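Side-chain contacts in O-methyltransferase family 2 (Planctopirus limnophila, PDB 5I2H), which probably transfers methyl groups from S-adenosyl-L-methionine to hydroxyl oxygens of small molecules, and here binds the flavone apigenin: residues 282-287 and 340-345; 297-302 and 333-338. One frame throughout, in Å; residues are numbered along the deposited sequence.

In the fold
Helix 332-341 takes part in both contacts: its N-terminal half carries Tyr335 against strand 296-301 in contact 2, and its C-terminal end turns past helix 277-289 in contact 1. The two centres lie about 10 Å apart, and Leu297 of the strand joins them, its CD2 atom packing 3.6 Å from Leu344 CD1 and 3.9 Å from Val284 CG1. Along the chain contact 2 is nested within the loop that contact 1 closes. Contact 2 is the one near the ligand: the side chain of Asp301 is about 6 Å from bound apigenin and hydrogen-bonds to His273 of its pocket. Contact 1 lies nearer the periphery, its centre about 18 Å from that of the chain.

Contact 1. Residues 282-287 and 340-345; sequences RLVAKA and AGADLK. With FMT (formic acid), chain H.
Ala285, in the middle of a helical segment, faces Ala342 just past the end of helix 332-341, and their CA atoms, 5.2 Å apart, are the nearest pair of CA atoms across the contact. The contact is small and wholly apolar. Ala342 points its methyl at the neighbouring helix, where CB rests 3.9 Å from Val284 CG1 and 4.3 Å from Ala285 CA, so it touches both a valine branch and the helix backbone. Val284 reaches it with a single branch: CG1 is anti to the backbone N (chi1 167°), and the same methyl also approaches Leu344 CD1, at a looser 4.4 Å. Ala342 and Leu344 both pack on Thr288 as well, which continues the helix surface one turn beyond Val284.

Between these two residues Asp343 has positive phi (69°) and belongs to a Schellman motif, with Asp343 N bonded to Ala340 O, and the chain turns here. Its carboxylate side chain is exposed, while Leu344 is buried. Beside this apolar patch Arg282 holds a formate, probably from the crystallisation liquor, edge-on to its guanidinium: NE donates to O2 at 2.9 Å and NH2 to O1 at 3.1 Å, both nearly straight. This paired grip fixes the ion beside Ala285, whose CB is 3.8 Å from O1.

The arrangement joins two neighbouring helices of the Rossmann-like methyltransferase domain, with the Schellman turn of helix 332-341 leading into strand 345-351 at the outer edge of the central sheet.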
# COMPACT_ATOMS: atom_id res chain seq x y z
N ARG A 282 -18.99 -21.93 16.54
CA ARG A 282 -18.81 -22.59 17.83
C ARG A 282 -18.65 -21.56 18.94
O ARG A 282 -19.30 -21.66 19.99
CB ARG A 282 -17.58 -23.52 17.76
CG ARG A 282 -17.20 -24.20 19.10
CD ARG A 282 -17.89 -25.57 19.29
NE ARG A 282 -19.31 -25.37 19.43
CZ ARG A 282 -19.92 -25.11 20.58
NH1 ARG A 282 -19.21 -25.01 21.71
NH2 ARG A 282 -21.23 -24.93 20.60
N LEU A 283 -17.80 -20.53 18.71
CA LEU A 283 -17.54 -19.56 19.78
C LEU A 283 -18.79 -18.74 20.08
O LEU A 283 -19.11 -18.47 21.24
CB LEU A 283 -16.36 -18.65 19.41
CG LEU A 283 -15.87 -17.79 20.57
CD1 LEU A 283 -15.44 -18.62 21.79
CD2 LEU A 283 -14.71 -16.93 20.11
N VAL A 284 -19.52 -18.36 19.02
CA VAL A 284 -20.74 -17.59 19.21
C VAL A 284 -21.76 -18.41 20.00
O VAL A 284 -22.40 -17.91 20.95
CB VAL A 284 -21.30 -17.14 17.85
CG1 VAL A 284 -22.73 -16.62 18.01
CG2 VAL A 284 -20.41 -16.02 17.24
N ALA A 285 -21.89 -19.70 19.66
CA ALA A 285 -22.82 -20.58 20.39
C ALA A 285 -22.43 -20.72 21.86
O ALA A 285 -23.29 -20.64 22.75
CB ALA A 285 -22.86 -21.95 19.73
N LYS A 286 -21.15 -20.95 22.14
CA LYS A 286 -20.73 -21.16 23.53
C LYS A 286 -20.97 -19.90 24.35
O LYS A 286 -21.51 -19.95 25.47
CB LYS A 286 -19.24 -21.58 23.58
CG LYS A 286 -18.68 -21.78 25.00
CD LYS A 286 -17.26 -22.50 24.95
CE LYS A 286 -16.72 -22.81 26.35
NZ LYS A 286 -16.43 -21.54 27.10
N ALA A 287 -20.57 -18.74 23.82
CA ALA A 287 -20.83 -17.49 24.52
C ALA A 287 -22.33 -17.30 24.78
O ALA A 287 -22.73 -16.93 25.88
CB ALA A 287 -20.27 -16.31 23.73
N ALA A 340 -27.86 -15.63 14.17
CA ALA A 340 -29.15 -16.30 13.98
C ALA A 340 -29.06 -17.79 14.26
O ALA A 340 -30.03 -18.40 14.73
CB ALA A 340 -29.66 -16.08 12.54
N GLY A 341 -27.90 -18.40 13.97
CA GLY A 341 -27.74 -19.81 14.28
C GLY A 341 -27.66 -20.10 15.76
O GLY A 341 -27.90 -21.24 16.17
N ALA A 342 -27.31 -19.11 16.56
CA ALA A 342 -27.28 -19.27 18.01
C ALA A 342 -28.60 -18.83 18.65
O ALA A 342 -28.71 -18.81 19.88
CB ALA A 342 -26.09 -18.48 18.59
N ASP A 343 -29.57 -18.46 17.83
CA ASP A 343 -30.91 -18.09 18.27
C ASP A 343 -30.93 -16.78 19.04
O ASP A 343 -31.91 -16.49 19.72
CB ASP A 343 -31.54 -19.24 19.08
CG ASP A 343 -31.83 -20.46 18.21
OD1 ASP A 343 -32.23 -20.25 17.04
OD2 ASP A 343 -31.63 -21.61 18.66
N LEU A 344 -29.87 -15.98 18.93
CA LEU A 344 -29.84 -14.60 19.37
C LEU A 344 -30.71 -13.73 18.46
O LEU A 344 -30.93 -14.05 17.30
CB LEU A 344 -28.42 -14.07 19.30
CG LEU A 344 -27.40 -14.60 20.27
CD1 LEU A 344 -26.01 -14.28 19.73
CD2 LEU A 344 -27.60 -13.84 21.54
N LYS A 345 -31.12 -12.57 18.96
CA LYS A 345 -31.84 -11.59 18.15
C LYS A 345 -30.89 -10.45 17.79
O LYS A 345 -30.36 -9.78 18.68
CB LYS A 345 -33.04 -11.07 18.93
CG LYS A 345 -33.86 -10.02 18.23
CD LYS A 345 -34.92 -9.53 19.22
CE LYS A 345 -36.36 -9.73 18.72
NZ LYS A 345 -36.60 -9.03 17.44
C FMT H . -21.75 -24.97 16.92
O1 FMT H . -22.56 -25.20 17.85
O2 FMT H . -20.57 -25.42 16.77

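Contact 2. Residues 297-302 and 333-338; sequences LLIHDV and EEYRGW
Ile299 and Tyr335 make the apolar part of this contact, a CH-pi interaction between strand and helix. The isoleucine CG2 methyl sits over one face of the phenol ring, 4.3 Å from the centroid and 24° off the normal, displaced toward the CD1-CE1 side of the rim. In Ile299 CG1 lies anti to the carbonyl carbon (chi1 -68°), which leaves CG2 anti to the backbone N and over the ring, while CD1 reaches alongside CD1 of the tyrosine. Tyr335 also packs on Ile359 of the adjoining strand and on Leu272, and the ring is buried.

The polar part is arranged round the phenol oxygen and is carried by water. Tyr335 OH donates to a water at 2.7 Å lying in the ring plane, and that water in turn donates to Val302 O at 2.7 Å and to Asp301 OD1 at 2.9 Å. The Asp301 and Tyr335 side chains cross at about a right angle, their carboxylate and ring planes 36° apart; Asp301 CG is 3.3 Å from Tyr335 OH, yet the two are linked through the water. Asp301 OD1 is also bonded to Val302 N, at 2.8 Å and on its anti side, and to His273 ND1. Three hydrogen bonds thus restrain one carboxylate oxygen.

Asp301 lies toward the C-terminal end of strand 296-301, which runs parallel to 265-269; Rossmann-like methyltransferases place their sites at such strand ends. Its bond to His273 of the apigenin pocket is consistent with a second-shell role in orienting that histidine, and Tyr335 of helix 332-341 is tied to it through the water.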
# COMPACT_ATOMS: atom_id res chain seq x y z
N LEU A 297 -24.69 -10.32 23.31
CA LEU A 297 -23.42 -10.63 22.68
C LEU A 297 -22.99 -9.40 21.90
O LEU A 297 -23.72 -8.91 21.02
CB LEU A 297 -23.54 -11.87 21.78
CG LEU A 297 -22.25 -12.26 21.06
CD1 LEU A 297 -21.24 -12.76 22.10
CD2 LEU A 297 -22.56 -13.31 20.00
N LEU A 298 -21.83 -8.88 22.25
CA LEU A 298 -21.22 -7.71 21.61
C LEU A 298 -20.09 -8.20 20.72
O LEU A 298 -19.06 -8.66 21.23
CB LEU A 298 -20.70 -6.73 22.65
CG LEU A 298 -21.71 -6.34 23.75
CD1 LEU A 298 -20.99 -5.52 24.85
CD2 LEU A 298 -22.98 -5.66 23.25
N ILE A 299 -20.27 -8.10 19.41
CA ILE A 299 -19.19 -8.44 18.48
C ILE A 299 -18.62 -7.12 17.99
O ILE A 299 -19.35 -6.28 17.46
CB ILE A 299 -19.71 -9.30 17.31
CG1 ILE A 299 -20.13 -10.68 17.82
CG2 ILE A 299 -18.65 -9.43 16.22
CD1 ILE A 299 -20.92 -11.48 16.78
N HIS A 300 -17.30 -6.93 18.17
CA HIS A 300 -16.65 -5.70 17.74
C HIS A 300 -15.59 -6.08 16.72
O HIS A 300 -14.64 -6.78 17.06
CB HIS A 300 -16.04 -4.95 18.93
CG HIS A 300 -15.41 -3.64 18.58
ND1 HIS A 300 -14.12 -3.34 18.95
CD2 HIS A 300 -15.88 -2.56 17.91
CE1 HIS A 300 -13.81 -2.12 18.51
NE2 HIS A 300 -14.87 -1.63 17.89
N ASP A 301 -15.77 -5.68 15.47
CA ASP A 301 -14.87 -6.17 14.44
C ASP A 301 -14.99 -5.26 13.23
O ASP A 301 -15.74 -4.27 13.25
CB ASP A 301 -15.17 -7.65 14.11
CG ASP A 301 -13.91 -8.44 13.81
OD1 ASP A 301 -13.25 -8.09 12.81
OD2 ASP A 301 -13.55 -9.33 14.61
N VAL A 302 -14.19 -5.55 12.21
CA VAL A 302 -14.31 -4.82 10.96
C VAL A 302 -15.34 -5.54 10.09
O VAL A 302 -15.73 -6.68 10.39
CB VAL A 302 -12.95 -4.68 10.24
CG1 VAL A 302 -12.00 -3.83 11.08
CG2 VAL A 302 -12.35 -6.10 9.92
N GLU A 333 -23.46 -9.71 7.09
CA GLU A 333 -24.34 -10.84 6.78
C GLU A 333 -23.77 -12.14 7.34
O GLU A 333 -24.52 -12.96 7.90
CB GLU A 333 -24.55 -10.91 5.26
CG GLU A 333 -25.26 -12.12 4.76
CD GLU A 333 -25.44 -12.07 3.22
OE1 GLU A 333 -25.77 -10.99 2.68
OE2 GLU A 333 -25.22 -13.11 2.56
N GLU A 334 -22.44 -12.30 7.29
CA GLU A 334 -21.81 -13.50 7.86
C GLU A 334 -21.96 -13.53 9.38
O GLU A 334 -22.39 -14.54 9.95
CB GLU A 334 -20.35 -13.59 7.41
CG GLU A 334 -20.30 -13.95 5.91
CD GLU A 334 -18.90 -13.92 5.29
OE1 GLU A 334 -18.11 -13.01 5.64
OE2 GLU A 334 -18.62 -14.82 4.44
N TYR A 335 -21.64 -12.43 10.07
CA TYR A 335 -21.88 -12.37 11.51
C TYR A 335 -23.36 -12.65 11.84
O TYR A 335 -23.65 -13.43 12.77
CB TYR A 335 -21.45 -11.02 12.08
CG TYR A 335 -19.95 -10.89 12.12
CD1 TYR A 335 -19.20 -11.73 12.96
CD2 TYR A 335 -19.28 -9.97 11.32
CE1 TYR A 335 -17.82 -11.67 12.99
CE2 TYR A 335 -17.88 -9.87 11.36
CZ TYR A 335 -17.16 -10.73 12.20
OH TYR A 335 -15.79 -10.70 12.22
N ARG A 336 -24.29 -12.08 11.07
CA ARG A 336 -25.71 -12.30 11.36
C ARG A 336 -26.11 -13.75 11.16
O ARG A 336 -26.99 -14.26 11.88
CB ARG A 336 -26.57 -11.36 10.52
CG ARG A 336 -26.52 -9.91 10.99
CD ARG A 336 -27.65 -9.09 10.40
NE ARG A 336 -28.93 -9.63 10.88
CZ ARG A 336 -30.13 -9.17 10.56
NH1 ARG A 336 -30.27 -8.14 9.74
NH2 ARG A 336 -31.21 -9.77 11.08
N GLY A 337 -25.43 -14.46 10.27
CA GLY A 337 -25.66 -15.89 10.13
C GLY A 337 -25.33 -16.65 11.41
O GLY A 337 -26.12 -17.47 11.87
N TRP A 338 -24.18 -16.34 12.02
CA TRP A 338 -23.80 -17.00 13.26
C TRP A 338 -24.71 -16.58 14.41
O TRP A 338 -25.06 -17.41 15.26
CB TRP A 338 -22.34 -16.70 13.61
CG TRP A 338 -21.41 -17.27 12.59
CD1 TRP A 338 -21.52 -18.49 11.98
CD2 TRP A 338 -20.27 -16.63 12.02
NE1 TRP A 338 -20.50 -18.66 11.09
CE2 TRP A 338 -19.72 -17.52 11.08
CE3 TRP A 338 -19.63 -15.39 12.23
CZ2 TRP A 338 -18.59 -17.22 10.33
CZ3 TRP A 338 -18.52 -15.09 11.48
CH2 TRP A 338 -18.00 -16.01 10.54
O HOH W 1 -14.48 -9.12 10.44